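PDB 3V3T: cell division GTPase FtsZ, diverged, which belongs to the tubulin/FtsZ family of cytoskeletal GTPases, as a diverged member with a TubZ-like C-terminal domain. Local coordinates for residues Leu207-Ser212 against Cys245-Ile250; Ala260-Ser263 against Tyr267-Arg270. The protein carries 1 engineered substitution. One frame throughout, in Å; residues are numbered along the deposited sequence.

Contact 1: residues Leu207-Ser212 against Cys245-Ile250; sequences LTMKKS and CEFMGI
The Phe247 ring receives the methyl end of Met209 on one face: CE stands over the middle of the ring, 3.4 Å from its centroid and 15° off the normal, a CH-pi contact. The ring atom nearest the methyl is Phe247 CE2, 3.3 Å from Met209 CE. The sulfur follows behind the methyl, with Met209 SD 5.1 Å from the centroid of the Phe247 ring and still above the face, so the Met-aromatic contact is made methyl first. Met209 reaches the ring by leaving its backbone with CG anti to N (chi1 172°) and then folding at chi2 and chi3, which swings the thioether round to cross Phe247 at about a right angle. The bend carries it past Glu246 as well, where SD of Met209 lies 3.6 Å from CB of Glu246. Both receiving side chains sit at a classic beta bulge: Glu246 and Phe247 together face Thr285 of strand 281-287, which runs between strands 211-217 and 247-252 in the mixed sheet. Met209, in the short link joining helix 200-208 to strand 211-217, touches Thr285 of that intervening strand as well as Glu246 and Phe247. The polar part is looser. Lys211 NZ and Glu246 OE1 are 4.1 Å apart, opposite charges too distant for a salt bridge, and no hydrogen bond joins the segments. Weak, long ion pairs link Lys211 to Glu288 and Glu246 to Arg269.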
ATOM      1  N   LEU A 207      -6.548  -5.694  -8.172  1.00 35.49           N
ATOM      2  CA  LEU A 207      -6.813  -5.145  -6.854  1.00 38.64           C
ATOM      3  C   LEU A 207      -7.096  -6.218  -5.809  1.00 42.17           C
ATOM      4  O   LEU A 207      -6.773  -6.054  -4.633  1.00 36.77           O
ATOM      5  CB  LEU A 207      -8.039  -4.243  -6.917  1.00 45.01           C
ATOM      6  CG  LEU A 207      -7.842  -2.744  -7.093  1.00 47.56           C
ATOM      7  CD1 LEU A 207      -9.218  -2.070  -7.218  1.00 45.77           C
ATOM      8  CD2 LEU A 207      -7.019  -2.156  -5.938  1.00 35.47           C
ATOM      9  N   THR A 208      -7.720  -7.310  -6.232  1.00 42.79           N
ATOM     10  CA  THR A 208      -8.131  -8.324  -5.274  1.00 45.44           C
ATOM     11  C   THR A 208      -7.111  -9.456  -5.121  1.00 46.36           C
ATOM     12  O   THR A 208      -7.309 -10.362  -4.310  1.00 44.29           O
ATOM     13  CB  THR A 208      -9.557  -8.869  -5.581  1.00 44.30           C
ATOM     14  OG1 THR A 208      -9.601  -9.475  -6.880  1.00 47.95           O
ATOM     15  CG2 THR A 208     -10.570  -7.742  -5.527  1.00 39.27           C
ATOM     16  N   MET A 209      -6.017  -9.388  -5.881  1.00 38.35           N
ATOM     17  CA  MET A 209      -4.963 -10.396  -5.783  1.00 33.64           C
ATOM     18  C   MET A 209      -4.216 -10.242  -4.465  1.00 35.91           C
ATOM     19  O   MET A 209      -3.875  -9.135  -4.065  1.00 37.42           O
ATOM     20  CB  MET A 209      -3.978 -10.286  -6.945  1.00 32.43           C
ATOM     21  CG  MET A 209      -2.763 -11.182  -6.798  1.00 32.82           C
ATOM     22  SD  MET A 209      -3.173 -12.941  -6.766  1.00 34.46           S
ATOM     23  CE  MET A 209      -3.922 -13.182  -8.364  1.00 33.25           C
ATOM     24  N   LYS A 210      -3.964 -11.360  -3.793  1.00 35.49           N
ATOM     25  CA  LYS A 210      -3.379 -11.329  -2.467  1.00 31.79           C
ATOM     26  C   LYS A 210      -1.859 -11.328  -2.532  1.00 27.66           C
ATOM     27  O   LYS A 210      -1.275 -11.580  -3.580  1.00 34.03           O
ATOM     28  CB  LYS A 210      -3.854 -12.517  -1.642  1.00 30.13           C
ATOM     29  CG  LYS A 210      -5.354 -12.737  -1.670  1.00 40.42           C
ATOM     30  CD  LYS A 210      -6.099 -11.525  -1.168  1.00 45.83           C
ATOM     31  CE  LYS A 210      -7.582 -11.839  -1.114  1.00 59.59           C
ATOM     32  NZ  LYS A 210      -7.796 -13.285  -0.785  1.00 62.56           N
ATOM     33  N   LYS A 211      -1.243 -11.058  -1.386  1.00 28.86           N
ATOM     34  CA  LYS A 211       0.195 -10.883  -1.280  1.00 21.90           C
ATOM     35  C   LYS A 211       0.573  -9.517  -1.811  1.00 27.19           C
ATOM     36  O   LYS A 211      -0.230  -8.567  -1.784  1.00 25.27           O
ATOM     37  CB  LYS A 211       0.931 -12.001  -2.023  1.00 26.74           C
ATOM     38  CG  LYS A 211       0.756 -13.358  -1.328  1.00 36.94           C
ATOM     39  CD  LYS A 211       0.642 -14.510  -2.318  1.00 56.76           C
ATOM     40  CE  LYS A 211       1.987 -15.040  -2.758  1.00 66.06           C
ATOM     41  NZ  LYS A 211       1.823 -16.048  -3.861  1.00 73.20           N
ATOM     42  N   SER A 212       1.783  -9.419  -2.332  1.00 27.18           N
ATOM     43  CA  SER A 212       2.367  -8.120  -2.557  1.00 24.31           C
ATOM     44  C   SER A 212       2.181  -7.584  -3.958  1.00 20.48           C
ATOM     45  O   SER A 212       2.344  -8.281  -4.951  1.00 27.52           O
ATOM     46  CB  SER A 212       3.849  -8.118  -2.172  1.00 29.47           C
ATOM     47  OG  SER A 212       4.018  -7.365  -0.999  1.00 38.54           O
ATOM     48  N   CYS A 245       5.352 -13.305 -10.248  1.00 37.75           N
ATOM     49  CA  CYS A 245       4.156 -12.713  -9.678  1.00 38.01           C
ATOM     50  C   CYS A 245       2.954 -13.490 -10.176  1.00 39.03           C
ATOM     51  O   CYS A 245       3.090 -14.455 -10.919  1.00 40.16           O
ATOM     52  CB  CYS A 245       4.036 -11.226 -10.021  1.00 28.24           C
ATOM     53  SG  CYS A 245       3.984 -10.877 -11.762  1.00 35.82           S
ATOM     54  N   GLU A 246       1.770 -13.067  -9.767  1.00 32.76           N
ATOM     55  CA  GLU A 246       0.565 -13.806 -10.105  1.00 34.27           C
ATOM     56  C   GLU A 246      -0.114 -13.182 -11.330  1.00 32.04           C
ATOM     57  O   GLU A 246      -0.121 -13.771 -12.406  1.00 35.95           O
ATOM     58  CB  GLU A 246      -0.364 -13.847  -8.882  1.00 43.82           C
ATOM     59  CG  GLU A 246      -0.901 -15.231  -8.536  1.00 63.85           C
ATOM     60  CD  GLU A 246       0.185 -16.284  -8.372  1.00 69.27           C
ATOM     61  OE1 GLU A 246       1.288 -15.955  -7.897  1.00 76.73           O
ATOM     62  OE2 GLU A 246      -0.072 -17.450  -8.719  1.00 71.72           O
ATOM     63  N   PHE A 247      -0.689 -11.996 -11.171  1.00 34.54           N
ATOM     64  CA  PHE A 247      -1.260 -11.276 -12.304  1.00 31.37           C
ATOM     65  C   PHE A 247      -0.438 -10.018 -12.557  1.00 35.20           C
ATOM     66  O   PHE A 247      -0.046  -9.330 -11.617  1.00 35.31           O
ATOM     67  CB  PHE A 247      -2.701 -10.852 -12.037  1.00 32.26           C
ATOM     68  CG  PHE A 247      -3.653 -11.990 -11.837  1.00 40.19           C
ATOM     69  CD1 PHE A 247      -3.326 -13.272 -12.234  1.00 40.67           C
ATOM     70  CD2 PHE A 247      -4.893 -11.768 -11.260  1.00 40.60           C
ATOM     71  CE1 PHE A 247      -4.215 -14.317 -12.059  1.00 38.94           C
ATOM     72  CE2 PHE A 247      -5.784 -12.806 -11.083  1.00 48.39           C
ATOM     73  CZ  PHE A 247      -5.446 -14.083 -11.485  1.00 47.20           C
ATOM     74  N   MET A 248      -0.177  -9.733 -13.830  1.00 33.88           N
ATOM     75  CA  MET A 248       0.524  -8.523 -14.212  1.00 35.25           C
ATOM     76  C   MET A 248      -0.345  -7.664 -15.118  1.00 36.27           C
ATOM     77  O   MET A 248      -1.008  -8.173 -16.015  1.00 40.20           O
ATOM     78  CB  MET A 248       1.831  -8.876 -14.911  1.00 33.67           C
ATOM     79  CG  MET A 248       2.634  -7.686 -15.349  1.00 32.81           C
ATOM     80  SD  MET A 248       4.201  -8.188 -16.115  1.00 42.07           S
ATOM     81  CE  MET A 248       5.094  -8.780 -14.698  1.00 31.43           C
ATOM     82  N   GLY A 249      -0.378  -6.363 -14.848  1.00 35.61           N
ATOM     83  CA  GLY A 249      -1.096  -5.433 -15.698  1.00 31.98           C
ATOM     84  C   GLY A 249      -0.128  -4.516 -16.416  1.00 41.21           C
ATOM     85  O   GLY A 249       0.789  -3.964 -15.803  1.00 36.83           O
ATOM     86  N   ILE A 250      -0.321  -4.359 -17.721  1.00 41.23           N
ATOM     87  CA  ILE A 250       0.586  -3.560 -18.532  1.00 43.08           C
ATOM     88  C   ILE A 250      -0.196  -2.572 -19.381  1.00 44.30           C
ATOM     89  O   ILE A 250      -0.990  -2.971 -20.224  1.00 44.49           O
ATOM     90  CB  ILE A 250       1.430  -4.461 -19.460  1.00 47.00           C
ATOM     91  CG1 ILE A 250       2.322  -5.392 -18.636  1.00 41.16           C
ATOM     92  CG2 ILE A 250       2.283  -3.628 -20.418  1.00 46.34           C
ATOM     93  CD1 ILE A 250       2.971  -6.475 -19.459  1.00 44.11           C
TER

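Contact 2: residues Ala260-Ser263 against Tyr267-Arg270; sequences AIKS and YPRR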
ATOM      1  N   ALA A 260      10.067  -8.904 -22.523  1.00 54.53           N
ATOM      2  CA  ALA A 260      11.175  -8.175 -21.918  1.00 50.28           C
ATOM      3  C   ALA A 260      10.780  -7.537 -20.584  1.00 49.66           C
ATOM      4  O   ALA A 260      11.614  -7.369 -19.703  1.00 55.40           O
ATOM      5  CB  ALA A 260      11.717  -7.120 -22.882  1.00 51.00           C
ATOM      6  N   ILE A 261       9.511  -7.172 -20.439  1.00 56.07           N
ATOM      7  CA  ILE A 261       9.035  -6.601 -19.187  1.00 45.46           C
ATOM      8  C   ILE A 261       9.023  -7.678 -18.123  1.00 46.17           C
ATOM      9  O   ILE A 261       9.458  -7.451 -17.002  1.00 51.50           O
ATOM     10  CB  ILE A 261       7.611  -6.014 -19.322  1.00 45.76           C
ATOM     11  CG1 ILE A 261       7.616  -4.799 -20.257  1.00 42.96           C
ATOM     12  CG2 ILE A 261       7.027  -5.661 -17.936  1.00 36.46           C
ATOM     13  CD1 ILE A 261       6.251  -4.219 -20.505  1.00 41.45           C
ATOM     14  N   LYS A 262       8.509  -8.850 -18.482  1.00 49.37           N
ATOM     15  CA  LYS A 262       8.477  -9.986 -17.572  1.00 49.47           C
ATOM     16  C   LYS A 262       9.902 -10.354 -17.175  1.00 56.58           C
ATOM     17  O   LYS A 262      10.170 -10.782 -16.051  1.00 59.98           O
ATOM     18  CB  LYS A 262       7.788 -11.174 -18.248  1.00 52.46           C
ATOM     19  CG  LYS A 262       6.305 -10.958 -18.523  1.00 49.20           C
ATOM     20  CD  LYS A 262       5.715 -12.098 -19.338  1.00 56.12           C
ATOM     21  CE  LYS A 262       4.237 -11.863 -19.613  1.00 61.34           C
ATOM     22  NZ  LYS A 262       3.631 -12.878 -20.529  1.00 67.42           N
ATOM     23  N   SER A 263      10.822 -10.155 -18.106  1.00 58.17           N
ATOM     24  CA  SER A 263      12.217 -10.471 -17.865  1.00 58.46           C
ATOM     25  C   SER A 263      12.774  -9.639 -16.710  1.00 52.76           C
ATOM     26  O   SER A 263      13.565 -10.125 -15.892  1.00 53.93           O
ATOM     27  CB  SER A 263      13.031 -10.249 -19.140  1.00 58.29           C
ATOM     28  OG  SER A 263      14.412 -10.420 -18.892  1.00 70.06           O
ATOM     29  N   TYR A 267       7.875 -13.034 -13.676  1.00 43.17           N
ATOM     30  CA  TYR A 267       7.075 -13.820 -14.606  1.00 47.53           C
ATOM     31  C   TYR A 267       5.691 -14.103 -14.012  1.00 45.43           C
ATOM     32  O   TYR A 267       5.571 -14.755 -12.979  1.00 47.47           O
ATOM     33  CB  TYR A 267       7.830 -15.099 -14.974  1.00 41.94           C
ATOM     34  CG  TYR A 267       9.020 -14.799 -15.860  1.00 55.02           C
ATOM     35  CD1 TYR A 267       8.885 -14.748 -17.245  1.00 61.58           C
ATOM     36  CD2 TYR A 267      10.265 -14.528 -15.317  1.00 55.82           C
ATOM     37  CE1 TYR A 267       9.962 -14.445 -18.059  1.00 64.68           C
ATOM     38  CE2 TYR A 267      11.349 -14.227 -16.124  1.00 56.65           C
ATOM     39  CZ  TYR A 267      11.192 -14.187 -17.492  1.00 66.91           C
ATOM     40  OH  TYR A 267      12.267 -13.884 -18.298  1.00 70.52           O
ATOM     41  N   PRO A 268       4.638 -13.577 -14.646  1.00 38.71           N
ATOM     42  CA  PRO A 268       3.277 -13.752 -14.118  1.00 39.05           C
ATOM     43  C   PRO A 268       2.655 -15.031 -14.667  1.00 38.05           C
ATOM     44  O   PRO A 268       3.167 -15.566 -15.643  1.00 40.17           O
ATOM     45  CB  PRO A 268       2.544 -12.543 -14.682  1.00 36.26           C
ATOM     46  CG  PRO A 268       3.207 -12.348 -16.040  1.00 41.15           C
ATOM     47  CD  PRO A 268       4.657 -12.761 -15.869  1.00 37.45           C
ATOM     48  N   ARG A 269       1.589 -15.523 -14.045  1.00 38.18           N
ATOM     49  CA  ARG A 269       0.881 -16.659 -14.624  1.00 50.39           C
ATOM     50  C   ARG A 269      -0.248 -16.139 -15.505  1.00 41.42           C
ATOM     51  O   ARG A 269      -0.840 -16.877 -16.277  1.00 50.67           O
ATOM     52  CB  ARG A 269       0.373 -17.627 -13.550  1.00 46.24           C
ATOM     53  CG  ARG A 269      -0.644 -17.043 -12.622  1.00 52.69           C
ATOM     54  CD  ARG A 269      -1.133 -18.095 -11.656  1.00 68.91           C
ATOM     55  NE  ARG A 269      -2.552 -18.362 -11.843  1.00 79.71           N
ATOM     56  CZ  ARG A 269      -3.523 -17.819 -11.115  1.00 80.35           C
ATOM     57  NH1 ARG A 269      -3.231 -16.982 -10.126  1.00 84.06           N
ATOM     58  NH2 ARG A 269      -4.789 -18.126 -11.374  1.00 81.56           N
ATOM     59  N   ARG A 270      -0.516 -14.846 -15.398  1.00 45.14           N
ATOM     60  CA  ARG A 270      -1.522 -14.214 -16.235  1.00 42.08           C
ATOM     61  C   ARG A 270      -1.268 -12.728 -16.430  1.00 42.40           C
ATOM     62  O   ARG A 270      -0.956 -12.001 -15.477  1.00 40.44           O
ATOM     63  CB  ARG A 270      -2.902 -14.389 -15.621  1.00 43.17           C
ATOM     64  CG  ARG A 270      -3.968 -13.696 -16.418  1.00 54.25           C
ATOM     65  CD  ARG A 270      -5.189 -14.544 -16.469  1.00 61.95           C
ATOM     66  NE  ARG A 270      -5.682 -14.854 -15.132  1.00 58.56           N
ATOM     67  CZ  ARG A 270      -6.586 -15.797 -14.890  1.00 65.40           C
ATOM     68  NH1 ARG A 270      -7.074 -16.509 -15.902  1.00 83.47           N
ATOM     69  NH2 ARG A 270      -7.001 -16.036 -13.653  1.00 51.46           N
TER
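The loop after helix 258-265 turns back so that Tyr267 and Pro268 lie against Lys262 and Ser263, on the surface of the tubulin-like C-terminal domain; this is the helix-to-strand half of a beta-alpha-beta crossover between the parallel strands 247-252 and 270-275. The apolar contacts are made by Lys262, with Pro268 and with the Tyr267 ring. Beyond CG the lysine chain is fully extended and crosses the proline ring at about a right angle, laying its methylenes against the CG-CD edge of the proline ring: Lys262 CG is 3.6 Å from Pro268 CD, and Lys262 CE is 3.7 Å from Pro268 CG. CB of Lys262 lies 3.9 Å from CD1 of Tyr267. Backbone-to-ring packing comes next. Tyr267 takes its CG anti to the carbonyl carbon (chi1 -71°), and the ring lies beside the last part of the helix with the carbonyl oxygen of Lys262 over one face, 3.6 Å above its plane and displaced toward the rim. No hydrogen bond joins the segments; the backbone of Tyr267 is hydrogen-bonded to Asn243. At the phenol end the approach is to the helix backbone, where Tyr267 OH lies 3.4 Å from Ser263 CA.

How the contacts relate
Both contacts belong to the TubZ-like C-terminal domain, on the same side of the chain's centre, with their own centres about 12 Å apart. They come in series: contact 1 closes within strand 247-252, helix 258-265 follows, and contact 2 ends where strand 270-275 begins, the outermost strand at that side of the sheet within this chain. The two contacts meet directly through probable backbone hydrogen bonds, from Met248 N to Arg270 O (2.9 Å) and from Cys245 N to Tyr267 O (3.1 Å). Contact 1 ties the link between helix 200-208 and strand 211-217 to the first strand of the crossover, while contact 2 packs the crossover's helix against its own exit loop.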